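Local coordinates for protein VirX1 (Cyanophage Syn10, PDB 6QGM) that is a viral halogenase of the tryptophan halogenase family that iodinates diverse substrates, probably with the help of a flavin cofactor, at residues S24-P38 against I180-V193. Residues are numbered along the deposited sequence; the frame is centred on the assembly and turned at random.
Sequences SKLCPQLEIALIEDP and IALPNGVKHIQGKV
Ser24, Ile35 and Val186 carry much of this contact, in which strands 31-36 and 187-190 run parallel while the helix ends before them meet. Ser24 CB rests 3.6 Å from Val186 CG2, and the side-chain nitrogen of Asn184 gives Ser24 OG a nearly straight hydrogen bond (ND2 to OG 3.2 Å, 166°) in the plane of the Asn184 amide; Ser24 OG also bonds to Ala21 O. Val186 N completes the Schellman motif that ends the helix, bonding to Ala181 O, with Gly185 at C'; Val186 CG1 meets Ile32 CG2 at 3.9 Å. Five backbone bonds join the strands, from Lys187 N to Ile32 O (2.9 Å) through to Gly191 N on Glu36 O. Ile35 lies alongside Ile189, both pointing the same way; with its CG2 anti to the backbone N (CG1 at chi1 -64°), that methyl reaches Val193 CG2 at 3.8 Å. On the other sheet face, Glu36 OE2 takes a weak, bent bond at the His188 ring edge (NE2 to OE2 2.9 Å), carboxylate and ring planes almost perpendicular, while Trp17 bonds to Glu36 OE1 and packs edge-to-face with His188. Strand 31-36 sits between 6-10 and 187-198 in a Rossmann-like sheet, with Leu211 of strand 206-211 against Ile35, Ile189 and Val193.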
# COMPACT_ATOMS: atom_id res chain seq x y z
N SER B 24 -1.79 2.83 38.22
CA SER B 24 -2.22 3.48 39.50
C SER B 24 -2.48 4.98 39.27
O SER B 24 -3.42 5.52 39.89
CB SER B 24 -1.22 3.24 40.60
OG SER B 24 -0.07 4.06 40.44
N LYS B 25 -1.69 5.62 38.40
CA LYS B 25 -1.72 7.09 38.16
C LYS B 25 -2.71 7.41 37.03
O LYS B 25 -3.54 8.31 37.24
CB LYS B 25 -0.31 7.61 37.86
CG LYS B 25 -0.23 9.09 37.54
CD LYS B 25 1.02 9.76 38.02
CE LYS B 25 1.05 11.25 37.70
NZ LYS B 25 0.92 11.51 36.25
N LEU B 26 -2.64 6.71 35.89
CA LEU B 26 -3.42 7.04 34.66
C LEU B 26 -4.78 6.31 34.64
O LEU B 26 -5.62 6.68 33.81
CB LEU B 26 -2.59 6.68 33.42
CG LEU B 26 -1.19 7.29 33.36
CD1 LEU B 26 -0.40 6.77 32.18
CD2 LEU B 26 -1.26 8.80 33.29
N CYS B 27 -5.00 5.31 35.50
CA CYS B 27 -6.26 4.51 35.57
C CYS B 27 -6.70 4.40 37.02
O CYS B 27 -6.79 3.30 37.58
CB CYS B 27 -6.07 3.13 34.94
SG CYS B 27 -5.44 3.19 33.23
N PRO B 28 -7.02 5.55 37.67
CA PRO B 28 -7.35 5.58 39.10
C PRO B 28 -8.55 4.71 39.48
O PRO B 28 -8.63 4.31 40.61
CB PRO B 28 -7.68 7.05 39.38
CG PRO B 28 -7.08 7.81 38.22
CD PRO B 28 -7.16 6.87 37.04
N GLN B 29 -9.45 4.44 38.53
CA GLN B 29 -10.67 3.59 38.71
C GLN B 29 -10.25 2.15 39.06
O GLN B 29 -11.08 1.45 39.68
CB GLN B 29 -11.58 3.65 37.47
CG GLN B 29 -11.13 2.85 36.25
CD GLN B 29 -10.23 3.60 35.30
OE1 GLN B 29 -9.44 4.47 35.70
NE2 GLN B 29 -10.33 3.27 34.01
N LEU B 30 -9.04 1.70 38.68
CA LEU B 30 -8.58 0.30 38.88
C LEU B 30 -8.17 0.07 40.34
O LEU B 30 -7.52 0.95 40.93
CB LEU B 30 -7.37 0.01 37.98
CG LEU B 30 -7.64 -0.03 36.48
CD1 LEU B 30 -6.36 -0.42 35.74
CD2 LEU B 30 -8.77 -1.00 36.14
N GLU B 31 -8.55 -1.10 40.87
CA GLU B 31 -7.92 -1.76 42.04
C GLU B 31 -6.72 -2.54 41.49
O GLU B 31 -6.92 -3.34 40.55
CB GLU B 31 -8.90 -2.72 42.73
CG GLU B 31 -10.32 -2.20 42.83
CD GLU B 31 -11.33 -3.28 43.18
OE1 GLU B 31 -11.41 -4.29 42.45
OE2 GLU B 31 -12.04 -3.12 44.19
N ILE B 32 -5.51 -2.32 42.02
CA ILE B 32 -4.26 -2.94 41.50
C ILE B 32 -3.53 -3.67 42.63
O ILE B 32 -3.40 -3.08 43.73
CB ILE B 32 -3.35 -1.87 40.86
CG1 ILE B 32 -4.11 -1.06 39.81
CG2 ILE B 32 -2.09 -2.52 40.29
CD1 ILE B 32 -3.40 0.21 39.42
N ALA B 33 -3.08 -4.90 42.36
CA ALA B 33 -2.15 -5.65 43.22
C ALA B 33 -0.94 -6.06 42.39
O ALA B 33 -1.11 -6.32 41.17
CB ALA B 33 -2.85 -6.85 43.82
N LEU B 34 0.25 -6.07 43.01
CA LEU B 34 1.50 -6.60 42.39
C LEU B 34 2.06 -7.73 43.25
O LEU B 34 2.37 -7.48 44.43
CB LEU B 34 2.53 -5.49 42.20
CG LEU B 34 3.73 -5.89 41.35
CD1 LEU B 34 4.19 -4.75 40.48
CD2 LEU B 34 4.87 -6.43 42.20
N ILE B 35 2.19 -8.91 42.65
CA ILE B 35 2.73 -10.15 43.29
C ILE B 35 4.20 -10.26 42.91
O ILE B 35 4.51 -10.32 41.69
CB ILE B 35 1.91 -11.37 42.85
CG1 ILE B 35 0.46 -11.27 43.33
CG2 ILE B 35 2.57 -12.65 43.32
CD1 ILE B 35 -0.53 -11.93 42.41
N GLU B 36 5.07 -10.27 43.92
CA GLU B 36 6.55 -10.27 43.77
C GLU B 36 7.07 -11.35 44.71
O GLU B 36 6.54 -11.46 45.82
CB GLU B 36 7.02 -8.84 44.04
CG GLU B 36 8.48 -8.69 44.45
CD GLU B 36 8.82 -7.27 44.87
OE1 GLU B 36 8.89 -6.41 43.98
OE2 GLU B 36 8.99 -7.01 46.09
N ASP B 37 8.01 -12.19 44.24
CA ASP B 37 8.64 -13.28 45.03
C ASP B 37 9.83 -12.69 45.78
O ASP B 37 10.81 -12.29 45.15
CB ASP B 37 9.08 -14.43 44.12
CG ASP B 37 9.60 -15.66 44.85
OD1 ASP B 37 10.22 -15.50 45.93
OD2 ASP B 37 9.36 -16.78 44.32
N PRO B 38 9.78 -12.60 47.12
CA PRO B 38 10.91 -12.07 47.88
C PRO B 38 12.24 -12.79 47.56
O PRO B 38 13.26 -12.14 47.52
CB PRO B 38 10.51 -12.29 49.35
CG PRO B 38 9.00 -12.46 49.34
CD PRO B 38 8.63 -12.95 47.96
N ILE B 180 5.20 6.42 43.42
CA ILE B 180 3.94 6.46 42.61
C ILE B 180 3.02 5.30 43.01
O ILE B 180 1.88 5.60 43.45
CB ILE B 180 4.24 6.49 41.10
CG1 ILE B 180 5.16 7.67 40.75
CG2 ILE B 180 2.96 6.52 40.29
CD1 ILE B 180 5.45 7.84 39.27
N ALA B 181 3.46 4.05 42.87
CA ALA B 181 2.58 2.85 42.94
C ALA B 181 1.99 2.71 44.35
O ALA B 181 0.75 2.74 44.48
CB ALA B 181 3.34 1.62 42.51
N LEU B 182 2.83 2.54 45.37
CA LEU B 182 2.35 2.26 46.75
C LEU B 182 1.51 3.44 47.24
O LEU B 182 0.38 3.24 47.68
CB LEU B 182 3.54 1.98 47.67
CG LEU B 182 4.32 0.70 47.37
CD1 LEU B 182 5.31 0.41 48.49
CD2 LEU B 182 3.37 -0.47 47.18
N PRO B 183 1.99 4.70 47.18
CA PRO B 183 1.16 5.84 47.57
C PRO B 183 -0.23 5.84 46.92
O PRO B 183 -1.17 6.18 47.60
CB PRO B 183 2.00 7.05 47.11
CG PRO B 183 3.43 6.55 47.18
CD PRO B 183 3.34 5.11 46.75
N ASN B 184 -0.34 5.44 45.65
CA ASN B 184 -1.62 5.37 44.89
C ASN B 184 -2.40 4.09 45.21
O ASN B 184 -3.40 3.82 44.54
CB ASN B 184 -1.39 5.48 43.38
CG ASN B 184 -0.91 6.85 42.95
OD1 ASN B 184 -1.08 7.83 43.68
ND2 ASN B 184 -0.32 6.92 41.76
N GLY B 185 -1.97 3.32 46.21
CA GLY B 185 -2.76 2.22 46.80
C GLY B 185 -2.55 0.90 46.07
O GLY B 185 -3.38 -0.01 46.28
N VAL B 186 -1.50 0.76 45.27
CA VAL B 186 -1.13 -0.58 44.70
C VAL B 186 -0.83 -1.49 45.89
O VAL B 186 -0.00 -1.11 46.74
CB VAL B 186 0.05 -0.52 43.71
CG1 VAL B 186 0.45 -1.91 43.23
CG2 VAL B 186 -0.26 0.36 42.52
N LYS B 187 -1.52 -2.64 45.95
CA LYS B 187 -1.38 -3.66 47.02
C LYS B 187 -0.19 -4.56 46.70
O LYS B 187 -0.26 -5.30 45.72
CB LYS B 187 -2.68 -4.45 47.14
CG LYS B 187 -2.96 -5.00 48.52
CD LYS B 187 -4.29 -5.73 48.48
CE LYS B 187 -4.22 -7.00 47.65
NZ LYS B 187 -5.27 -7.09 46.60
N HIS B 188 0.88 -4.45 47.47
CA HIS B 188 2.11 -5.27 47.37
C HIS B 188 1.87 -6.61 48.04
O HIS B 188 1.61 -6.59 49.24
CB HIS B 188 3.28 -4.52 48.01
CG HIS B 188 4.62 -5.04 47.65
ND1 HIS B 188 5.71 -4.83 48.44
CD2 HIS B 188 5.03 -5.78 46.60
CE1 HIS B 188 6.76 -5.41 47.89
NE2 HIS B 188 6.37 -5.99 46.76
N ILE B 189 1.92 -7.71 47.29
CA ILE B 189 1.69 -9.09 47.79
C ILE B 189 2.98 -9.90 47.61
O ILE B 189 3.38 -10.12 46.45
CB ILE B 189 0.49 -9.75 47.08
CG1 ILE B 189 -0.81 -9.00 47.38
CG2 ILE B 189 0.40 -11.23 47.43
CD1 ILE B 189 -1.98 -9.46 46.56
N GLN B 190 3.58 -10.31 48.73
CA GLN B 190 4.84 -11.09 48.77
C GLN B 190 4.47 -12.57 48.62
O GLN B 190 3.71 -13.06 49.45
CB GLN B 190 5.59 -10.86 50.08
CG GLN B 190 5.90 -9.40 50.41
CD GLN B 190 7.14 -8.86 49.73
OE1 GLN B 190 7.12 -8.57 48.53
NE2 GLN B 190 8.22 -8.73 50.48
N GLY B 191 4.95 -13.23 47.57
CA GLY B 191 4.58 -14.63 47.30
C GLY B 191 5.07 -15.13 45.96
O GLY B 191 5.39 -14.31 45.08
N LYS B 192 5.18 -16.45 45.85
CA LYS B 192 5.53 -17.20 44.62
C LYS B 192 4.21 -17.69 44.01
O LYS B 192 3.45 -18.36 44.73
CB LYS B 192 6.47 -18.36 44.97
CG LYS B 192 6.77 -19.33 43.83
CD LYS B 192 7.94 -20.22 44.08
CE LYS B 192 7.95 -21.43 43.17
NZ LYS B 192 8.77 -22.51 43.78
N VAL B 193 3.94 -17.32 42.75
CA VAL B 193 2.84 -17.90 41.93
C VAL B 193 3.23 -19.34 41.56
O VAL B 193 4.24 -19.49 40.85
CB VAL B 193 2.58 -17.08 40.66
CG1 VAL B 193 1.56 -17.75 39.75
CG2 VAL B 193 2.15 -15.67 41.03